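Local coordinates for protein mitochondrial enolase superfamily member 1 (Homo sapiens, PDB 4A35) that catalyses the magnesium-dependent dehydration of L-fuconate to 2-keto-3-deoxy-L-fuconate, a step in the breakdown of L-fucose, at residues Ser149-Arg154 and Glu338-Leu343; Asp88-Tyr93 and Leu160-Ala165. All blocks are in the same frame, centred on the assembly; numbering follows the deposited sequence. Where two conformers were deposited one is given.

Contact 1 of 2, residues Ser149-Arg154 and Glu338-Leu343; sequences SCIDFR and ENLSVL
Ile151 alone makes every direct contact from the loop 149-154, touching two successive residues of the helical segment 338-343, Leu340 and Ser341, and no hydrogen bond runs straight between the segments. The two branches of the isoleucine divide the work. With chi1 at -60°, CG2 lies anti to the backbone N and CG1 beside it; CD1 at the end of the longer branch then comes to 3.8 Å from Leu340 CB, while CG2 packs 3.7 Å from Ser341 CB. The nearest approach to the leucine is at that CB, and the two side chains cross at about a right angle. The same CG2 also sits over one face of the Phe153 ring, offset toward its rim.

Polar linkage is left to one water, which donates to Asp152 O at 2.8 Å and to Ser341 OG at 3.0 Å. Held between its backbone N and carbonyl carbon, Ser341 OG turns back on its own helix and donates to Glu338 O at 2.7 Å, in the carbonyl plane and on a lone pair. Glu338 O thus takes two donors, the second being Val342 N. In the loop, Arg154 N bonds to Asp152 OD1 at 3.1 Å, closing an Asx turn.

All three touching residues are buried. Asp152 ties the loop to helix 89-97 by a salt bridge to Arg94, while Leu340 packs its own helix on Phe372 of helix 362-377. Ile151 and the water join this loop to helix 335-348, which follows strand 325-326 of the parallel sheet in the TIM-barrel-like domain of the enolase superfamily.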
ATOM      1  N   SER A 149       4.606  16.873  19.173  1.00 19.72           N
ATOM      2  CA  SER A 149       5.973  16.778  18.635  1.00 19.83           C
ATOM      3  C   SER A 149       6.310  15.340  18.181  1.00 22.38           C
ATOM      4  O   SER A 149       7.317  15.168  17.473  1.00 21.57           O
ATOM      5  CB  SER A 149       7.030  17.257  19.635  1.00 23.32           C
ATOM      6  OG  SER A 149       7.440  16.251  20.555  1.00 22.46           O
ATOM      7  N   CYS A 150       5.507  14.301  18.613  1.00 21.34           N
ATOM      8  CA  CYS A 150       5.765  12.905  18.197  1.00 21.00           C
ATOM      9  C   CYS A 150       5.074  12.584  16.887  1.00 23.43           C
ATOM     10  O   CYS A 150       5.287  11.494  16.341  1.00 23.16           O
ATOM     11  CB  CYS A 150       5.316  11.906  19.255  1.00 20.75           C
ATOM     12  SG  CYS A 150       6.086  12.111  20.864  1.00 24.82           S
ATOM     13  N   ILE A 151       4.173  13.487  16.424  1.00 21.09           N
ATOM     14  CA  ILE A 151       3.321  13.201  15.281  1.00 18.99           C
ATOM     15  C   ILE A 151       3.709  13.922  13.998  1.00 21.94           C
ATOM     16  O   ILE A 151       3.914  15.135  13.990  1.00 20.06           O
ATOM     17  CB  ILE A 151       1.834  13.554  15.651  1.00 20.92           C
ATOM     18  CG1 ILE A 151       1.310  12.724  16.864  1.00 19.90           C
ATOM     19  CG2 ILE A 151       0.930  13.408  14.421  1.00 20.37           C
ATOM     20  CD1 ILE A 151       0.085  13.410  17.510  1.00 23.05           C
ATOM     21  N   ASP A 152       3.746  13.154  12.890  1.00 19.43           N
ATOM     22  CA  ASP A 152       3.919  13.712  11.559  1.00 18.84           C
ATOM     23  C   ASP A 152       2.543  14.116  10.996  1.00 21.14           C
ATOM     24  O   ASP A 152       1.724  13.250  10.754  1.00 19.80           O
ATOM     25  CB  ASP A 152       4.644  12.692  10.622  1.00 19.01           C
ATOM     26  CG  ASP A 152       5.204  13.309   9.339  1.00 20.82           C
ATOM     27  OD1 ASP A 152       4.816  14.477   8.995  1.00 19.53           O
ATOM     28  OD2 ASP A 152       6.033  12.661   8.701  1.00 21.85           O
ATOM     29  N   PHE A 153       2.331  15.436  10.717  1.00 18.72           N
ATOM     30  CA  PHE A 153       1.082  15.988  10.201  1.00 17.52           C
ATOM     31  C   PHE A 153       1.091  16.109   8.678  1.00 20.11           C
ATOM     32  O   PHE A 153       0.103  16.586   8.118  1.00 18.85           O
ATOM     33  CB  PHE A 153       0.762  17.357  10.822  1.00 18.91           C
ATOM     34  CG  PHE A 153       0.377  17.249  12.282  1.00 19.17           C
ATOM     35  CD1 PHE A 153       1.361  17.176  13.279  1.00 19.89           C
ATOM     36  CD2 PHE A 153      -0.958  17.225  12.664  1.00 22.04           C
ATOM     37  CE1 PHE A 153       1.006  17.099  14.623  1.00 22.40           C
ATOM     38  CE2 PHE A 153      -1.318  17.182  14.021  1.00 22.98           C
ATOM     39  CZ  PHE A 153      -0.342  17.096  14.986  1.00 20.71           C
ATOM     40  N   ARG A 154       2.164  15.654   8.002  1.00 18.66           N
ATOM     41  CA  ARG A 154       2.149  15.752   6.537  1.00 16.77           C
ATOM     42  C   ARG A 154       0.878  15.097   5.951  1.00 16.97           C
ATOM     43  O   ARG A 154       0.483  14.013   6.376  1.00 16.71           O
ATOM     44  CB  ARG A 154       3.437  15.180   5.883  1.00 18.19           C
ATOM     45  CG  ARG A 154       3.428  15.384   4.364  1.00 17.43           C
ATOM     46  CD  ARG A 154       4.855  15.260   3.709  1.00 18.13           C
ATOM     47  NE  ARG A 154       5.355  13.884   3.809  1.00 20.20           N
ATOM     48  CZ  ARG A 154       6.522  13.460   3.312  1.00 18.93           C
ATOM     49  NH1 ARG A 154       7.370  14.324   2.746  1.00 17.59           N
ATOM     50  NH2 ARG A 154       6.885  12.181   3.448  1.00 18.53           N
ATOM     51  N   GLU A 338       1.380   7.387  14.328  1.00 17.14           N
ATOM     52  CA  GLU A 338       0.320   7.546  13.353  1.00 16.00           C
ATOM     53  C   GLU A 338      -1.052   7.254  13.964  1.00 17.27           C
ATOM     54  O   GLU A 338      -2.024   7.948  13.612  1.00 17.94           O
ATOM     55  CB  GLU A 338       0.577   6.684  12.147  1.00 15.38           C
ATOM     56  CG  GLU A 338      -0.325   7.134  10.997  1.00 18.14           C
ATOM     57  CD  GLU A 338       0.030   6.526   9.648  1.00 20.01           C
ATOM     58  OE1 GLU A 338       0.386   5.328   9.598  1.00 17.78           O
ATOM     59  OE2 GLU A 338      -0.110   7.246   8.631  1.00 15.71           O
ATOM     60  N   ASN A 339      -1.163   6.226  14.870  1.00 17.03           N
ATOM     61  CA  ASN A 339      -2.442   5.980  15.550  1.00 16.38           C
ATOM     62  C   ASN A 339      -2.911   7.254  16.299  1.00 17.99           C
ATOM     63  O   ASN A 339      -4.108   7.531  16.286  1.00 14.27           O
ATOM     64  CB  ASN A 339      -2.335   4.829  16.541  1.00 17.27           C
ATOM     65  CG  ASN A 339      -2.707   3.528  15.875  1.00 19.68           C
ATOM     66  OD1 ASN A 339      -3.872   3.241  15.639  1.00 20.60           O
ATOM     67  ND2 ASN A 339      -1.699   2.792  15.427  1.00 14.43           N
ATOM     68  N   LEU A 340      -1.982   8.003  16.952  1.00 18.00           N
ATOM     69  CA  LEU A 340      -2.355   9.250  17.665  1.00 17.32           C
ATOM     70  C   LEU A 340      -2.994  10.254  16.699  1.00 20.17           C
ATOM     71  O   LEU A 340      -4.027  10.844  17.038  1.00 19.32           O
ATOM     72  CB  LEU A 340      -1.136   9.927  18.324  1.00 16.12           C
ATOM     73  CG  LEU A 340      -0.590   9.202  19.565  1.00 18.51           C
ATOM     74  CD1 LEU A 340       0.793   9.790  19.946  1.00 19.51           C
ATOM     75  CD2 LEU A 340      -1.573   9.328  20.725  1.00 18.77           C
ATOM     76  N   SER A 341      -2.401  10.403  15.495  1.00 14.76           N
ATOM     77  CA  SER A 341      -2.919  11.352  14.468  1.00 14.83           C
ATOM     78  C   SER A 341      -4.333  10.944  14.023  1.00 18.71           C
ATOM     79  O   SER A 341      -5.179  11.820  13.797  1.00 18.15           O
ATOM     80  CB  SER A 341      -1.973  11.433  13.265  1.00 16.85           C
ATOM     81  OG  SER A 341      -1.983  10.325  12.376  1.00 18.04           O
ATOM     82  N   VAL A 342      -4.600   9.615  13.968  1.00 17.18           N
ATOM     83  CA  VAL A 342      -5.909   9.114  13.523  1.00 16.79           C
ATOM     84  C   VAL A 342      -6.904   9.304  14.684  1.00 18.87           C
ATOM     85  O   VAL A 342      -8.028   9.706  14.438  1.00 17.57           O
ATOM     86  CB  VAL A 342      -5.794   7.656  13.016  1.00 18.93           C
ATOM     87  CG1 VAL A 342      -7.187   7.058  12.720  1.00 17.72           C
ATOM     88  CG2 VAL A 342      -4.943   7.602  11.728  1.00 17.34           C
ATOM     89  N   LEU A 343      -6.520   9.003  15.952  1.00 16.22           N
ATOM     90  CA  LEU A 343      -7.433   9.284  17.083  1.00 16.91           C
ATOM     91  C   LEU A 343      -7.837  10.766  17.085  1.00 19.71           C
ATOM     92  O   LEU A 343      -8.991  11.121  17.356  1.00 17.52           O
ATOM     93  CB  LEU A 343      -6.746   8.956  18.446  1.00 17.79           C
ATOM     94  CG  LEU A 343      -6.508   7.468  18.692  1.00 19.77           C
ATOM     95  CD1 LEU A 343      -5.637   7.280  19.958  1.00 20.57           C
ATOM     96  CD2 LEU A 343      -7.869   6.712  18.815  1.00 19.25           C
TER
HETATM   97  O   HOH W   1       0.893  10.706  11.656  1.00 19.91           O

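Contact 2 of 2, residues Asp88-Tyr93 and Leu160-Ala165; sequences DFRGFY and LTEEDA. With EDO (1,2-ethanediol), chain J.
The Arg90 guanidinium and the Glu162 carboxylate meet with their planes 59° apart, and OE2 approaches the guanidinium obliquely. At the edge, in the guanidinium plane, lies a water. It accepts from Arg90 NH1 at 3.0 Å and donates to Glu162 OE1 at 2.7 Å, so it joins the two groups beside their direct salt bridge, NH1 to OE2 at 3.3 Å. At this distance and tilt the pair is probably held mostly by charge. Glu162 was modelled in two conformers, so both the salt bridge and the water bridge hold for one of them and are less certain.

CG anti to the backbone N (chi1 173°) sends the Arg90 chain toward Glu162, and a bend at chi3 turns the guanidinium. Its shortest polar bond goes elsewhere: NE donates to Ile151 O.

Each segment begins its helix with a side-chain cap. Asp88 OD1 receives Gly91 N at 3.0 Å, from above the carboxylate plane. Thr161 and Asp164 form a reciprocal capping box: Asp164 N bonds to Thr161 OG1 at 3.0 Å, and Thr161 N to Asp164 OD2 at 2.9 Å, nearly straight at 171°. The same OD2 accepts from O1 of an ethanediol, probably a crystallisation additive, at 2.6 Å. Replacing Asp164 by an alanine is likely to leave Thr161 N without the carboxylate that accepts from it, so that one half of the box is lost, and the diol hydroxyl without its partner.

Phe89 stacks with Trp124 of helix 110-131, and Leu160 packs on Leu344 of helix 335-348. The ion pair joins the first turns of helices 89-97 and 162-171, with Phe153, from the loop between helices 144-148 and 162-171, touching both of its side chains.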
ATOM      1  N   ASP A  88      12.618  14.189  19.162  1.00 26.54           N
ATOM      2  CA  ASP A  88      12.111  14.656  17.849  1.00 24.45           C
ATOM      3  C   ASP A  88      11.523  13.432  17.191  1.00 26.45           C
ATOM      4  O   ASP A  88      12.084  12.898  16.218  1.00 24.03           O
ATOM      5  CB  ASP A  88      13.198  15.329  16.979  1.00 25.91           C
ATOM      6  CG  ASP A  88      12.685  15.812  15.619  1.00 27.59           C
ATOM      7  OD1 ASP A  88      11.432  15.910  15.444  1.00 25.86           O
ATOM      8  OD2 ASP A  88      13.519  16.080  14.738  1.00 29.38           O
ATOM      9  N   PHE A  89      10.402  12.948  17.766  1.00 23.81           N
ATOM     10  CA  PHE A  89       9.818  11.693  17.324  1.00 22.12           C
ATOM     11  C   PHE A  89       9.226  11.868  15.930  1.00 22.92           C
ATOM     12  O   PHE A  89       9.357  10.961  15.104  1.00 23.98           O
ATOM     13  CB  PHE A  89       8.824  11.156  18.347  1.00 23.55           C
ATOM     14  CG  PHE A  89       8.928   9.662  18.616  1.00 22.25           C
ATOM     15  CD1 PHE A  89       9.322   8.776  17.602  1.00 23.86           C
ATOM     16  CD2 PHE A  89       8.633   9.143  19.873  1.00 23.31           C
ATOM     17  CE1 PHE A  89       9.402   7.388  17.842  1.00 24.95           C
ATOM     18  CE2 PHE A  89       8.680   7.753  20.109  1.00 23.23           C
ATOM     19  CZ  PHE A  89       9.060   6.886  19.083  1.00 22.18           C
ATOM     20  N   ARG A  90       8.711  13.065  15.618  1.00 20.66           N
ATOM     21  CA  ARG A  90       8.231  13.402  14.265  1.00 20.52           C
ATOM     22  C   ARG A  90       9.353  13.216  13.215  1.00 21.45           C
ATOM     23  O   ARG A  90       9.126  12.592  12.180  1.00 20.31           O
ATOM     24  CB  ARG A  90       7.733  14.861  14.223  1.00 24.39           C
ATOM     25  CG  ARG A  90       7.385  15.320  12.811  1.00 19.96           C
ATOM     26  CD  ARG A  90       7.025  16.761  12.815  1.00 22.45           C
ATOM     27  NE  ARG A  90       5.887  16.986  13.703  1.00 24.43           N
ATOM     28  CZ  ARG A  90       5.562  18.156  14.234  1.00 32.01           C
ATOM     29  NH1 ARG A  90       6.260  19.252  13.929  1.00 26.70           N
ATOM     30  NH2 ARG A  90       4.522  18.252  15.045  1.00 21.94           N
ATOM     31  N   GLY A  91      10.543  13.757  13.501  1.00 19.80           N
ATOM     32  CA  GLY A  91      11.722  13.643  12.640  1.00 20.06           C
ATOM     33  C   GLY A  91      12.115  12.202  12.389  1.00 23.23           C
ATOM     34  O   GLY A  91      12.350  11.801  11.239  1.00 22.13           O
ATOM     35  N   PHE A  92      12.151  11.392  13.474  1.00 21.93           N
ATOM     36  CA  PHE A  92      12.500   9.952  13.359  1.00 21.14           C
ATOM     37  C   PHE A  92      11.436   9.197  12.535  1.00 20.83           C
ATOM     38  O   PHE A  92      11.770   8.387  11.640  1.00 18.16           O
ATOM     39  CB  PHE A  92      12.648   9.340  14.752  1.00 21.65           C
ATOM     40  CG  PHE A  92      13.079   7.897  14.723  1.00 21.32           C
ATOM     41  CD1 PHE A  92      14.364   7.546  14.308  1.00 23.82           C
ATOM     42  CD2 PHE A  92      12.196   6.887  15.081  1.00 23.37           C
ATOM     43  CE1 PHE A  92      14.782   6.223  14.332  1.00 23.83           C
ATOM     44  CE2 PHE A  92      12.615   5.545  15.094  1.00 26.36           C
ATOM     45  CZ  PHE A  92      13.901   5.227  14.701  1.00 23.08           C
ATOM     46  N   TYR A  93      10.143   9.511  12.811  1.00 17.53           N
ATOM     47  CA  TYR A  93       9.028   8.966  12.051  1.00 17.48           C
ATOM     48  C   TYR A  93       9.199   9.262  10.539  1.00 19.62           C
ATOM     49  O   TYR A  93       9.113   8.347   9.703  1.00 18.15           O
ATOM     50  CB  TYR A  93       7.700   9.553  12.574  1.00 17.03           C
ATOM     51  CG  TYR A  93       6.499   8.912  11.921  1.00 18.29           C
ATOM     52  CD1 TYR A  93       5.989   9.401  10.711  1.00 20.85           C
ATOM     53  CD2 TYR A  93       5.931   7.750  12.452  1.00 18.31           C
ATOM     54  CE1 TYR A  93       4.893   8.795  10.096  1.00 20.64           C
ATOM     55  CE2 TYR A  93       4.876   7.103  11.820  1.00 17.77           C
ATOM     56  CZ  TYR A  93       4.364   7.624  10.635  1.00 22.90           C
ATOM     57  OH  TYR A  93       3.334   6.967  10.003  1.00 22.13           O
ATOM     58  N   LEU A 160      -6.518  18.748  10.130  1.00 18.93           N
ATOM     59  CA  LEU A 160      -5.998  18.753  11.518  1.00 17.32           C
ATOM     60  C   LEU A 160      -4.599  19.340  11.536  1.00 21.30           C
ATOM     61  O   LEU A 160      -3.610  18.661  11.193  1.00 19.78           O
ATOM     62  CB  LEU A 160      -5.998  17.307  12.095  1.00 16.62           C
ATOM     63  CG  LEU A 160      -5.535  17.146  13.567  1.00 19.66           C
ATOM     64  CD1 LEU A 160      -6.727  17.351  14.573  1.00 19.69           C
ATOM     65  CD2 LEU A 160      -4.869  15.754  13.771  1.00 20.57           C
ATOM     66  N   THR A 161      -4.525  20.628  11.912  1.00 20.42           N
ATOM     67  CA  THR A 161      -3.234  21.293  12.093  1.00 20.83           C
ATOM     68  C   THR A 161      -2.673  20.903  13.469  1.00 24.39           C
ATOM     69  O   THR A 161      -3.383  20.297  14.296  1.00 22.67           O
ATOM     70  CB  THR A 161      -3.402  22.832  12.005  1.00 22.17           C
ATOM     71  OG1 THR A 161      -4.211  23.283  13.117  1.00 21.38           O
ATOM     72  CG2 THR A 161      -4.019  23.306  10.662  1.00 21.15           C
ATOM     73  N   GLU A 162      -1.403  21.251  13.708  1.00 21.96           N
ATOM     74  CA  GLU A 162      -0.769  21.047  15.019  0.50 21.08           C
ATOM     75  C   GLU A 162      -1.579  21.794  16.089  1.00 23.34           C
ATOM     76  O   GLU A 162      -1.810  21.266  17.167  1.00 23.16           O
ATOM     77  CB  GLU A 162       0.677  21.552  14.997  0.50 22.23           C
ATOM     78  CG  GLU A 162       1.613  20.676  14.193  0.50 22.27           C
ATOM     79  CD  GLU A 162       3.058  21.130  14.133  0.50 40.09           C
ATOM     80  OE1 GLU A 162       3.585  21.557  15.184  0.50 37.25           O
ATOM     81  OE2 GLU A 162       3.667  21.053  13.039  0.50 35.04           O
ATOM     82  N   GLU A 163      -2.025  23.028  15.773  1.00 20.20           N
ATOM     83  CA  GLU A 163      -2.837  23.890  16.638  0.50 20.03           C
ATOM     84  C   GLU A 163      -4.191  23.175  16.966  1.00 23.92           C
ATOM     85  O   GLU A 163      -4.640  23.169  18.108  1.00 23.13           O
ATOM     86  CB  GLU A 163      -3.053  25.249  15.929  0.50 21.27           C
ATOM     87  CG  GLU A 163      -1.764  26.027  15.618  0.50 31.80           C
ATOM     88  CD  GLU A 163      -0.730  25.524  14.612  0.50 46.99           C
ATOM     89  OE1 GLU A 163      -1.090  24.812  13.643  0.50 22.40           O
ATOM     90  OE2 GLU A 163       0.456  25.896  14.774  0.50 44.54           O
ATOM     91  N   ASP A 164      -4.834  22.592  15.950  1.00 21.46           N
ATOM     92  CA  ASP A 164      -6.123  21.864  16.133  1.00 20.28           C
ATOM     93  C   ASP A 164      -5.935  20.691  17.098  1.00 24.08           C
ATOM     94  O   ASP A 164      -6.813  20.434  17.914  1.00 21.71           O
ATOM     95  CB  ASP A 164      -6.656  21.265  14.823  1.00 20.73           C
ATOM     96  CG  ASP A 164      -7.127  22.240  13.782  1.00 26.31           C
ATOM     97  OD1 ASP A 164      -7.574  23.351  14.162  1.00 25.81           O
ATOM     98  OD2 ASP A 164      -7.042  21.904  12.590  1.00 24.69           O
ATOM     99  N   ALA A 165      -4.798  19.955  16.939  1.00 18.38           N
ATOM    100  CA  ALA A 165      -4.427  18.792  17.769  1.00 19.07           C
ATOM    101  C   ALA A 165      -4.237  19.266  19.209  1.00 24.61           C
ATOM    102  O   ALA A 165      -4.741  18.640  20.135  1.00 23.94           O
ATOM    103  CB  ALA A 165      -3.136  18.161  17.235  1.00 19.16           C
TER
HETATM  104  C1  EDO J1453      -7.944  22.918   9.268  1.00 40.76           C
HETATM  105  O1  EDO J1453      -8.019  23.252  10.647  1.00 34.08           O
HETATM  106  C2  EDO J1453      -9.291  23.304   8.618  1.00 45.65           C
HETATM  107  O2  EDO J1453     -10.336  22.737   9.417  1.00 50.72           O
HETATM  108  O   HOH W   2       6.293  21.996  15.234  1.00 50.36           O

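Overall arrangement
Contact 1 is buried and contact 2 lies at the surface, with centres about 6 Å apart and segments that alternate along the chain. The loop 149-154 connects them: besides the bond from Arg90 NE to Ile151 O, Ser149 O receives Arg90 N at 3.1 Å. Their chemistry follows their depth. Inside, aliphatic carbons touch and the bridging water serves a backbone carbonyl and a hydroxyl; outside, charged groups pair and the water joins two ions. Helix 89-97 supplies one half of contact 2 and touches contact 1, and helix 335-348 does the reverse; the two helices meet directly where Tyr93 OH packs 3.4 Å from Glu338 CD.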